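Local structure of flavodoxin (Lactobacillus reuteri, 5VEG) at residues G91-E95 and E96-F100; D102-S106 and T107-G111. The protein binds flavin mononucleotide and probably serves as a low-potential electron donor to redox enzymes, in association with a bacterial microcompartment for 1,2-propanediol use. One frame throughout, in Å; residues are numbered along the deposited sequence.

Contact 1: G91-E95 and E96-F100; sequences GAMPE and EGLDF. With CD (cadmium ion), chain E; NA (sodium ion), chain F; FMN (flavin mononucleotide), chain D.
The carboxylate of E96 folds back against P94, with OE1 of E96 3.9 Å from CB of P94. The torsions account for this: CG sits between the backbone N and the carbonyl carbon (chi1 70°), and a second bend at chi2 brings the acid back against the proline ring. Its other oxygen, OE2, is hydrogen-bonded to the hydroxyl of Y86. A water accepts from E95 N at 2.8 Å and donates a weak bond to E96 OE1, a loose water link between the acid and the loop backbone.

G97 closes the turn. Its N donates to P94 O at 3.0 Å with an N-H...O angle of 152°. With helix-like backbone angles at E95 and E96 between them, this i to i+3 bond defines a type I beta turn, P94 to G97, leading straight into helix 98-105. The loop it ends follows strand 80-85 of the flavodoxin fold and borders the flavin: farther back in it, G91 N donates to O4 of the flavin mononucleotide at 2.9 Å.

L98 continues the winding with a weak bond from its N to E95 O, 3.4 Å long though nearly straight. Its methyl branches divide the work: CD2 meets CB of M93 at 3.9 Å, while CD1 lies alongside the backbone of E95. M93 itself also packs on H134 and F135 of helix 130-141.

The carboxylate of D99 reaches the metals. Both its oxygens bind cadmium, OD1 at 2.5 Å, and OD1 also holds sodium at 2.3 Å; D103 adds a further cadmium ligand. F100 is buried, its ring meeting that of F75 edge-to-face.

Contact 2: D102-S106 and T107-G111; sequences DDLQS and TDLTG. With CD (cadmium ion), chain E.
T107 reaches back with its hydroxyl to helix 98-105, where OG1 donates to D103 O at 2.7 Å. The threonine thus bonds the carbonyl four residues back, at the C-terminal end of the helix in a beta-alpha-beta crossover of the flavodoxin fold, near the point where the chain passes into the loop before strand 113-120. The threonine rotamer sets it up: OG1 stands anti to the carbonyl carbon, beside the backbone N (chi1 -50°), which lets it reach D103 O, whereas CG2 takes the position anti to N. The backbone of the same residue adds a second grip, T107 N donating to L104 O at 3.2 Å with an N-H...O angle of 161°. The hydroxyl is an additional donor to D103 O, which also receives a weak bond from S106 N. A valine here removes the hydroxyl, which would probably leave D103 O with the weak bond from S106 N and the chain exit less firmly held.

On the buried side, L104 and L109 cross at about a right angle, with CD1 of L104 3.9 Å from CD1 of L109. L104 has CG anti to the backbone N, which brings its CD1 within touch of the loop residue although its CB starts out away from it; both leucines also pack on F139 of helix 130-141. The carboxylate of D103 has a different partner: OD2 binds cadmium at 2.4 Å, sharing the ion with D99.

Past the helix end, D108 forms an Asx turn. D108 OD1 takes two donors from one residue: T110 N, at 3.2 Å, comes from 43° above the carboxylate plane, while T110 OG1, at 2.6 Å, uses the syn lone pair of D108 OD1.

In the fold
Contacts 1 and 2 come in series along the chain, their centres 16 Å apart, at the two ends of helix 98-105: the first covers the loop after strand 80-85 and the helix start, the second the helix end and the loop toward strand 113-120. Together they span the crossover joining two neighbouring strands of the parallel sheet, whose order 2-1-3-4-5 is that of the flavodoxin fold. The flavin lies beside the 91-95 end, remote from the second loop. The two contacts meet at the cadmium ion, for which D99 and D103, one turn apart, supply ligands along with a shared water. Both also pack on helix 130-141 through F135.

Contact 1: G91-E95 and E96-F100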
loop_
_atom_site.group_PDB
_atom_site.type_symbol
_atom_site.label_atom_id
_atom_site.label_comp_id
_atom_site.label_asym_id
_atom_site.label_seq_id
_atom_site.Cartn_x
_atom_site.Cartn_y
_atom_site.Cartn_z
ATOM N N GLY A 91 -16.470 -5.343 -3.256
ATOM C CA GLY A 91 -15.344 -6.137 -2.797
ATOM C C GLY A 91 -14.333 -6.524 -3.859
ATOM O O GLY A 91 -13.378 -7.241 -3.546
ATOM N N ALA A 92 -14.498 -6.061 -5.094
ATOM C CA ALA A 92 -13.635 -6.490 -6.184
ATOM C C ALA A 92 -12.266 -5.823 -6.090
ATOM O O ALA A 92 -12.149 -4.650 -5.723
ATOM C CB ALA A 92 -14.283 -6.169 -7.532
ATOM N N MET A 93 -11.230 -6.589 -6.422
ATOM C CA MET A 93 -9.889 -6.040 -6.584
ATOM C C MET A 93 -9.809 -5.186 -7.850
ATOM O O MET A 93 -10.529 -5.432 -8.818
ATOM C CB MET A 93 -8.873 -7.169 -6.703
ATOM C CG MET A 93 -8.939 -8.162 -5.595
ATOM S SD MET A 93 -7.630 -7.758 -4.458
ATOM C CE MET A 93 -6.224 -7.738 -5.552
ATOM N N PRO A 94 -8.898 -4.215 -7.894
ATOM C CA PRO A 94 -8.630 -3.518 -9.161
ATOM C C PRO A 94 -8.155 -4.497 -10.227
ATOM O O PRO A 94 -7.210 -5.262 -10.016
ATOM C CB PRO A 94 -7.533 -2.510 -8.786
ATOM C CG PRO A 94 -7.597 -2.397 -7.283
ATOM C CD PRO A 94 -8.019 -3.744 -6.808
ATOM N N GLU A 95 -8.823 -4.473 -11.384
ATOM C CA GLU A 95 -8.532 -5.457 -12.427
ATOM C C GLU A 95 -7.127 -5.273 -12.995
ATOM O O GLU A 95 -6.457 -6.252 -13.342
ATOM C CB GLU A 95 -9.574 -5.361 -13.544
ATOM C CG GLU A 95 -10.878 -6.106 -13.262
ATOM C CD GLU A 95 -11.927 -5.885 -14.349
ATOM O OE1 GLU A 95 -13.085 -5.566 -14.007
ATOM O OE2 GLU A 95 -11.592 -6.028 -15.546
ATOM N N GLU A 96 -6.677 -4.022 -13.107
ATOM C CA GLU A 96 -5.320 -3.698 -13.527
ATOM C C GLU A 96 -4.255 -4.119 -12.513
ATOM O O GLU A 96 -3.061 -4.032 -12.832
ATOM C CB GLU A 96 -5.213 -2.195 -13.798
ATOM C CG GLU A 96 -5.292 -1.298 -12.552
ATOM C CD GLU A 96 -6.719 -0.834 -12.218
ATOM O OE1 GLU A 96 -7.687 -1.533 -12.560
ATOM O OE2 GLU A 96 -6.868 0.237 -11.603
ATOM N N GLY A 97 -4.650 -4.564 -11.314
ATOM C CA GLY A 97 -3.708 -4.973 -10.284
ATOM C C GLY A 97 -3.704 -6.462 -9.988
ATOM O O GLY A 97 -2.972 -6.921 -9.103
ATOM N N LEU A 98 -4.490 -7.243 -10.733
ATOM C CA LEU A 98 -4.617 -8.664 -10.416
ATOM C C LEU A 98 -3.313 -9.406 -10.664
ATOM O O LEU A 98 -2.928 -10.282 -9.885
ATOM C CB LEU A 98 -5.747 -9.293 -11.233
ATOM C CG LEU A 98 -7.147 -8.867 -10.776
ATOM C CD1 LEU A 98 -8.164 -9.240 -11.858
ATOM C CD2 LEU A 98 -7.492 -9.522 -9.451
ATOM N N ASP A 99 -2.619 -9.063 -11.741
ATOM C CA ASP A 99 -1.358 -9.732 -12.031
ATOM C C ASP A 99 -0.305 -9.417 -10.975
ATOM O O ASP A 99 0.339 -10.325 -10.426
ATOM C CB ASP A 99 -0.873 -9.322 -13.407
ATOM C CG ASP A 99 0.451 -9.934 -13.721
ATOM O OD1 ASP A 99 0.535 -11.172 -13.637
ATOM O OD2 ASP A 99 1.393 -9.173 -13.982
ATOM N N PHE A 100 -0.124 -8.126 -10.678
ATOM C CA PHE A 100 0.749 -7.689 -9.593
ATOM C C PHE A 100 0.422 -8.404 -8.292
ATOM O O PHE A 100 1.319 -8.901 -7.602
ATOM C CB PHE A 100 0.613 -6.171 -9.429
ATOM C CG PHE A 100 1.615 -5.544 -8.483
ATOM C CD1 PHE A 100 1.436 -5.613 -7.103
ATOM C CD2 PHE A 100 2.688 -4.824 -8.976
ATOM C CE1 PHE A 100 2.334 -5.007 -6.240
ATOM C CE2 PHE A 100 3.578 -4.206 -8.120
ATOM C CZ PHE A 100 3.402 -4.299 -6.756
HETATM CD CD CD E . 3.023 -11.138 -14.176
HETATM NA NA NA F . -0.039 -13.287 -14.448
HETATM N N1 FMN D . -15.412 0.974 -1.875
HETATM C C2 FMN D . -15.235 -0.047 -0.964
HETATM O O2 FMN D . -14.563 0.151 0.044
HETATM N N3 FMN D . -15.820 -1.278 -1.173
HETATM C C4 FMN D . -16.590 -1.504 -2.296
HETATM O O4 FMN D . -17.091 -2.611 -2.458
HETATM C C4A FMN D . -16.783 -0.479 -3.223
HETATM N N5 FMN D . -17.550 -0.678 -4.358
HETATM C C5A FMN D . -17.710 0.370 -5.256
HETATM C C6 FMN D . -18.482 0.205 -6.411
HETATM C C7 FMN D . -18.642 1.264 -7.312
HETATM C C7M FMN D . -19.473 1.095 -8.555
HETATM C C8 FMN D . -18.043 2.492 -7.057
HETATM C C8M FMN D . -18.221 3.630 -8.025
HETATM C C9 FMN D . -17.277 2.668 -5.908
HETATM C C9A FMN D . -17.106 1.603 -5.024
HETATM N N10 FMN D . -16.335 1.792 -3.899
HETATM C C10 FMN D . -16.186 0.762 -2.998
HETATM C "C1'" FMN D . -15.745 3.145 -3.630
HETATM C "C2'" FMN D . -14.324 3.417 -4.103
HETATM O "O2'" FMN D . -13.475 2.440 -3.558
HETATM C "C3'" FMN D . -13.977 4.762 -3.490
HETATM O "O3'" FMN D . -14.726 5.808 -4.079
HETATM C "C4'" FMN D . -12.503 5.094 -3.605
HETATM O "O4'" FMN D . -12.272 6.301 -2.922
HETATM C "C5'" FMN D . -12.112 5.296 -5.059
HETATM O "O5'" FMN D . -10.704 5.410 -5.082
HETATM P P FMN D . -9.950 6.050 -6.354
HETATM O O1P FMN D . -10.356 7.504 -6.453
HETATM O O2P FMN D . -8.462 5.950 -6.069
HETATM O O3P FMN D . -10.358 5.346 -7.612
HETATM O O HOH W 1 -10.759 -2.458 -11.552
HETATM O O HOH W 2 4.801 -9.346 -14.556
HETATM O O HOH W 3 0.697 -13.732 -12.380
#

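Contact 2: D102-S106 and T107-G111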
loop_
_atom_site.group_PDB
_atom_site.type_symbol
_atom_site.label_atom_id
_atom_site.label_comp_id
_atom_site.label_asym_id
_atom_site.label_seq_id
_atom_site.Cartn_x
_atom_site.Cartn_y
_atom_site.Cartn_z
ATOM N N ASP A 102 -1.157 -11.294 -7.825
ATOM C CA ASP A 102 -0.775 -12.701 -7.930
ATOM C C ASP A 102 0.743 -12.873 -7.888
ATOM O O ASP A 102 1.262 -13.735 -7.160
ATOM C CB ASP A 102 -1.365 -13.296 -9.212
ATOM C CG ASP A 102 -1.030 -14.773 -9.390
ATOM O OD1 ASP A 102 -1.341 -15.583 -8.489
ATOM O OD2 ASP A 102 -0.457 -15.127 -10.444
ATOM N N ASP A 103 1.479 -12.041 -8.631
ATOM C CA ASP A 103 2.938 -12.138 -8.613
ATOM C C ASP A 103 3.510 -11.877 -7.225
ATOM O O ASP A 103 4.532 -12.464 -6.854
ATOM C CB ASP A 103 3.547 -11.154 -9.602
ATOM C CG ASP A 103 3.251 -11.512 -11.038
ATOM O OD1 ASP A 103 2.661 -12.585 -11.314
ATOM O OD2 ASP A 103 3.621 -10.695 -11.887
ATOM N N LEU A 104 2.874 -10.992 -6.458
ATOM C CA LEU A 104 3.343 -10.684 -5.111
ATOM C C LEU A 104 3.394 -11.937 -4.245
ATOM O O LEU A 104 4.406 -12.214 -3.585
ATOM C CB LEU A 104 2.419 -9.639 -4.489
ATOM C CG LEU A 104 2.909 -8.676 -3.422
ATOM C CD1 LEU A 104 4.118 -7.900 -3.923
ATOM C CD2 LEU A 104 1.737 -7.728 -3.066
ATOM N N GLN A 105 2.313 -12.719 -4.259
ATOM C CA GLN A 105 2.233 -13.938 -3.459
ATOM C C GLN A 105 3.187 -15.025 -3.918
ATOM O O GLN A 105 3.475 -15.938 -3.141
ATOM C CB GLN A 105 0.827 -14.514 -3.491
ATOM C CG GLN A 105 -0.256 -13.506 -3.490
ATOM C CD GLN A 105 -1.588 -14.116 -3.860
ATOM O OE1 GLN A 105 -2.384 -13.501 -4.565
ATOM N NE2 GLN A 105 -1.837 -15.329 -3.390
ATOM N N SER A 106 3.655 -14.976 -5.158
ATOM C CA SER A 106 4.589 -15.972 -5.653
ATOM C C SER A 106 6.037 -15.604 -5.376
ATOM O O SER A 106 6.929 -16.397 -5.688
ATOM C CB SER A 106 4.389 -16.183 -7.163
ATOM O OG SER A 106 3.012 -16.313 -7.486
ATOM N N THR A 107 6.294 -14.433 -4.797
ATOM C CA THR A 107 7.648 -13.948 -4.583
ATOM C C THR A 107 8.051 -14.124 -3.123
ATOM O O THR A 107 7.239 -13.922 -2.218
ATOM C CB THR A 107 7.751 -12.479 -4.995
ATOM O OG1 THR A 107 7.204 -12.323 -6.310
ATOM C CG2 THR A 107 9.194 -12.022 -5.021
ATOM N N ASP A 108 9.305 -14.517 -2.901
ATOM C CA ASP A 108 9.867 -14.605 -1.551
ATOM C C ASP A 108 10.243 -13.201 -1.098
ATOM O O ASP A 108 11.267 -12.657 -1.517
ATOM C CB ASP A 108 11.077 -15.535 -1.525
ATOM C CG ASP A 108 11.596 -15.780 -0.124
ATOM O OD1 ASP A 108 10.988 -15.266 0.836
ATOM O OD2 ASP A 108 12.608 -16.499 0.032
ATOM N N LEU A 109 9.417 -12.604 -0.230
ATOM C CA LEU A 109 9.656 -11.267 0.300
ATOM C C LEU A 109 10.159 -11.295 1.743
ATOM O O LEU A 109 9.935 -10.353 2.505
ATOM C CB LEU A 109 8.387 -10.417 0.189
ATOM C CG LEU A 109 7.918 -10.277 -1.262
ATOM C CD1 LEU A 109 6.683 -9.381 -1.386
ATOM C CD2 LEU A 109 9.066 -9.768 -2.127
ATOM N N THR A 110 10.840 -12.365 2.133
ATOM C CA THR A 110 11.472 -12.420 3.448
ATOM C C THR A 110 12.457 -11.263 3.613
ATOM O O THR A 110 13.236 -10.963 2.704
ATOM C CB THR A 110 12.190 -13.761 3.610
ATOM O OG1 THR A 110 11.244 -14.823 3.436
ATOM C CG2 THR A 110 12.857 -13.874 4.976
ATOM N N GLY A 111 12.404 -10.598 4.768
ATOM C CA GLY A 111 13.226 -9.434 5.018
ATOM C C GLY A 111 12.649 -8.119 4.527
ATOM O O GLY A 111 13.211 -7.060 4.833
HETATM CD CD CD E . 3.023 -11.138 -14.176
HETATM O O HOH W 2 4.801 -9.346 -14.556
#